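Local coordinates for protein superoxide dismutase (Clostridium difficile, PDB 4JYY) that probably protects the cell from toxic superoxide radicals by dismutating them to hydrogen peroxide and oxygen at an iron or manganese centre, at residues A[15-20]-A[92-97]. Numbering follows the deposited sequence.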
ATOM      1  N   TYR A  15      20.311 -12.630   7.858  1.00 35.59           N
ATOM      2  CA  TYR A  15      19.371 -11.519   7.987  1.00 37.31           C
ATOM      3  C   TYR A  15      20.029 -10.143   8.012  1.00 40.81           C
ATOM      4  O   TYR A  15      19.390  -9.146   7.660  1.00 36.34           O
ATOM      5  CB  TYR A  15      18.470 -11.718   9.206  1.00 39.08           C
ATOM      6  CG  TYR A  15      17.466 -12.820   8.993  1.00 40.75           C
ATOM      7  CD1 TYR A  15      16.183 -12.535   8.547  1.00 40.98           C
ATOM      8  CD2 TYR A  15      17.803 -14.150   9.209  1.00 42.22           C
ATOM      9  CE1 TYR A  15      15.252 -13.550   8.339  1.00 36.64           C
ATOM     10  CE2 TYR A  15      16.884 -15.171   8.997  1.00 42.20           C
ATOM     11  CZ  TYR A  15      15.605 -14.862   8.562  1.00 41.60           C
ATOM     12  OH  TYR A  15      14.680 -15.870   8.346  1.00 38.98           O
ATOM     13  N   ASP A  16      21.304 -10.070   8.398  1.00 33.49           N
ATOM     14  CA  ASP A  16      22.001  -8.779   8.397  1.00 32.89           C
ATOM     15  C   ASP A  16      22.967  -8.621   7.218  1.00 34.32           C
ATOM     16  O   ASP A  16      23.683  -7.625   7.116  1.00 32.43           O
ATOM     17  CB  ASP A  16      22.712  -8.532   9.735  1.00 41.83           C
ATOM     18  CG  ASP A  16      23.810  -9.559  10.021  1.00 45.78           C
ATOM     19  OD1 ASP A  16      23.798 -10.664   9.425  1.00 41.91           O
ATOM     20  OD2 ASP A  16      24.691  -9.250  10.848  1.00 45.28           O
ATOM     21  N   ALA A  17      22.950  -9.584   6.302  1.00 35.77           N
ATOM     22  CA  ALA A  17      23.871  -9.584   5.159  1.00 37.12           C
ATOM     23  C   ALA A  17      23.716  -8.353   4.264  1.00 39.42           C
ATOM     24  O   ALA A  17      24.649  -7.941   3.573  1.00 37.91           O
ATOM     25  CB  ALA A  17      23.694 -10.851   4.340  1.00 34.16           C
ATOM     26  N   LEU A  18      22.539  -7.745   4.283  1.00 37.49           N
ATOM     27  CA  LEU A  18      22.272  -6.649   3.357  1.00 35.77           C
ATOM     28  C   LEU A  18      22.480  -5.268   3.999  1.00 34.42           C
ATOM     29  O   LEU A  18      22.283  -4.226   3.366  1.00 32.62           O
ATOM     30  CB  LEU A  18      20.863  -6.810   2.763  1.00 36.52           C
ATOM     31  CG  LEU A  18      20.704  -7.592   1.446  1.00 39.88           C
ATOM     32  CD1 LEU A  18      21.812  -8.593   1.178  1.00 36.34           C
ATOM     33  CD2 LEU A  18      19.323  -8.249   1.314  1.00 36.38           C
ATOM     34  N   GLU A  19      22.889  -5.256   5.260  1.00 36.27           N
ATOM     35  CA  GLU A  19      23.241  -3.989   5.902  1.00 37.97           C
ATOM     36  C   GLU A  19      24.484  -3.410   5.243  1.00 36.10           C
ATOM     37  O   GLU A  19      25.326  -4.149   4.753  1.00 39.03           O
ATOM     38  CB  GLU A  19      23.468  -4.193   7.394  1.00 40.30           C
ATOM     39  CG  GLU A  19      22.268  -4.824   8.062  1.00 40.90           C
ATOM     40  CD  GLU A  19      22.111  -4.407   9.500  1.00 50.36           C
ATOM     41  OE1 GLU A  19      23.141  -4.212  10.185  1.00 61.44           O
ATOM     42  OE2 GLU A  19      20.955  -4.288   9.958  1.00 46.65           O
ATOM     43  N   PRO A  20      24.603  -2.082   5.225  1.00 36.91           N
ATOM     44  CA  PRO A  20      23.684  -1.134   5.859  1.00 39.14           C
ATOM     45  C   PRO A  20      22.550  -0.682   4.927  1.00 39.91           C
ATOM     46  O   PRO A  20      21.894   0.314   5.220  1.00 40.83           O
ATOM     47  CB  PRO A  20      24.600   0.052   6.139  1.00 36.42           C
ATOM     48  CG  PRO A  20      25.515   0.058   4.936  1.00 37.81           C
ATOM     49  CD  PRO A  20      25.716  -1.395   4.546  1.00 38.74           C
ATOM     50  N   MET A  92      18.524 -10.331  -4.482  1.00 30.96           N
ATOM     51  CA  MET A  92      19.456  -9.527  -3.732  1.00 33.96           C
ATOM     52  C   MET A  92      20.597 -10.399  -3.216  1.00 34.66           C
ATOM     53  O   MET A  92      20.457 -11.575  -3.102  1.00 31.90           O
ATOM     54  CB  MET A  92      18.763  -8.858  -2.563  1.00 31.62           C
ATOM     55  CG  MET A  92      17.677  -7.894  -2.924  1.00 30.83           C
ATOM     56  SD  MET A  92      17.012  -6.933  -1.599  1.00 29.40           S
ATOM     57  CE  MET A  92      16.203  -8.122  -0.704  1.00 40.25           C
ATOM     58  N   THR A  93      21.721  -9.805  -2.884  1.00 32.85           N
ATOM     59  CA  THR A  93      22.844 -10.579  -2.375  1.00 34.98           C
ATOM     60  C   THR A  93      23.853  -9.666  -1.703  1.00 32.53           C
ATOM     61  O   THR A  93      24.005  -8.509  -2.102  1.00 33.16           O
ATOM     62  CB  THR A  93      23.554 -11.362  -3.512  1.00 35.27           C
ATOM     63  OG1 THR A  93      24.692 -12.062  -2.984  1.00 35.42           O
ATOM     64  CG2 THR A  93      24.003 -10.412  -4.624  1.00 32.68           C
ATOM     65  N   PRO A  94      24.556 -10.191  -0.681  1.00 34.89           N
ATOM     66  CA  PRO A  94      25.682  -9.471  -0.067  1.00 34.69           C
ATOM     67  C   PRO A  94      26.926  -9.473  -0.968  1.00 39.33           C
ATOM     68  O   PRO A  94      27.791  -8.616  -0.799  1.00 38.33           O
ATOM     69  CB  PRO A  94      25.943 -10.250   1.228  1.00 35.61           C
ATOM     70  CG  PRO A  94      25.442 -11.633   0.956  1.00 38.44           C
ATOM     71  CD  PRO A  94      24.307 -11.500  -0.049  1.00 34.54           C
ATOM     72  N   GLU A  95      27.009 -10.410  -1.911  1.00 39.90           N
ATOM     73  CA  GLU A  95      28.153 -10.478  -2.826  1.00 38.72           C
ATOM     74  C   GLU A  95      28.139  -9.342  -3.842  1.00 39.28           C
ATOM     75  O   GLU A  95      27.072  -8.863  -4.225  1.00 38.87           O
ATOM     76  CB  GLU A  95      28.179 -11.820  -3.562  1.00 35.04           C
ATOM     77  CG  GLU A  95      27.960 -13.043  -2.676  1.00 41.95           C
ATOM     78  CD  GLU A  95      28.904 -13.096  -1.473  1.00 54.33           C
ATOM     79  OE1 GLU A  95      29.992 -12.476  -1.528  1.00 56.30           O
ATOM     80  OE2 GLU A  95      28.557 -13.764  -0.465  1.00 59.48           O
ATOM     81  N   LYS A  96      29.315  -8.911  -4.294  1.00 35.98           N
ATOM     82  CA  LYS A  96      29.369  -7.894  -5.337  1.00 35.07           C
ATOM     83  C   LYS A  96      29.169  -8.516  -6.711  1.00 40.08           C
ATOM     84  O   LYS A  96      29.824  -9.507  -7.056  1.00 38.40           O
ATOM     85  CB  LYS A  96      30.683  -7.099  -5.301  1.00 39.27           C
ATOM     86  CG  LYS A  96      30.864  -6.272  -4.030  1.00 40.19           C
ATOM     87  CD  LYS A  96      31.865  -5.147  -4.251  1.00 44.36           C
ATOM     88  CE  LYS A  96      31.694  -4.053  -3.203  1.00 54.61           C
ATOM     89  NZ  LYS A  96      31.636  -2.692  -3.831  1.00 58.02           N
ATOM     90  N   THR A  97      28.259  -7.934  -7.491  1.00 37.04           N
ATOM     91  CA  THR A  97      27.941  -8.451  -8.813  1.00 34.44           C
ATOM     92  C   THR A  97      27.770  -7.298  -9.783  1.00 38.08           C
ATOM     93  O   THR A  97      27.515  -6.168  -9.376  1.00 36.35           O
ATOM     94  CB  THR A  97      26.649  -9.303  -8.804  1.00 36.21           C
ATOM     95  OG1 THR A  97      25.513  -8.458  -8.565  1.00 35.66           O
ATOM     96  CG2 THR A  97      26.717 -10.363  -7.726  1.00 36.28           C
TER
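Leu18 reaches 92-97 with both arms of its fork; the contact is mainly apolar packing, and no hydrogen bond crosses it. CD2 of Leu18 lies 3.7 Å from CE of Met92, and the two side chains cross at about a right angle. The chain of Met92 bends at chi3 (-69°), which leaves its terminal methyl and SD at similar distances from this arm. The other arm, CD1 of Leu18, rests on the peptide joining Thr93 to Pro94, 3.7 Å from N of Pro94, and meets the ring at CD. One residue earlier, CB of Ala17 meets that ring at CB and CG, 3.9 Å from CB of Pro94, while O of Ala17 comes within 3.5 Å of the same CB.

Hydrogen bonds within each loop shape its turn. Asp16 to Glu19 form a type I beta turn, closed by N of Glu19 on O of Asp16 at 3.1 Å, with Ala17 and Leu18 at its centre. In 92-97, OG1 of Thr93 accepts from N of Glu95 (3.0 Å, 155°), an ST turn around Pro94.

Met27 of helix 24-46 and Tyr13 also touch Leu18, and Met92 lies about 6 Å from the iron ligand His30, side chain to side chain. The contact joins loop 15-20, part of the alpha-hairpin domain of iron/manganese superoxide dismutases and leading into helix 24-46, to the connection between helices 69-90 and 101-111.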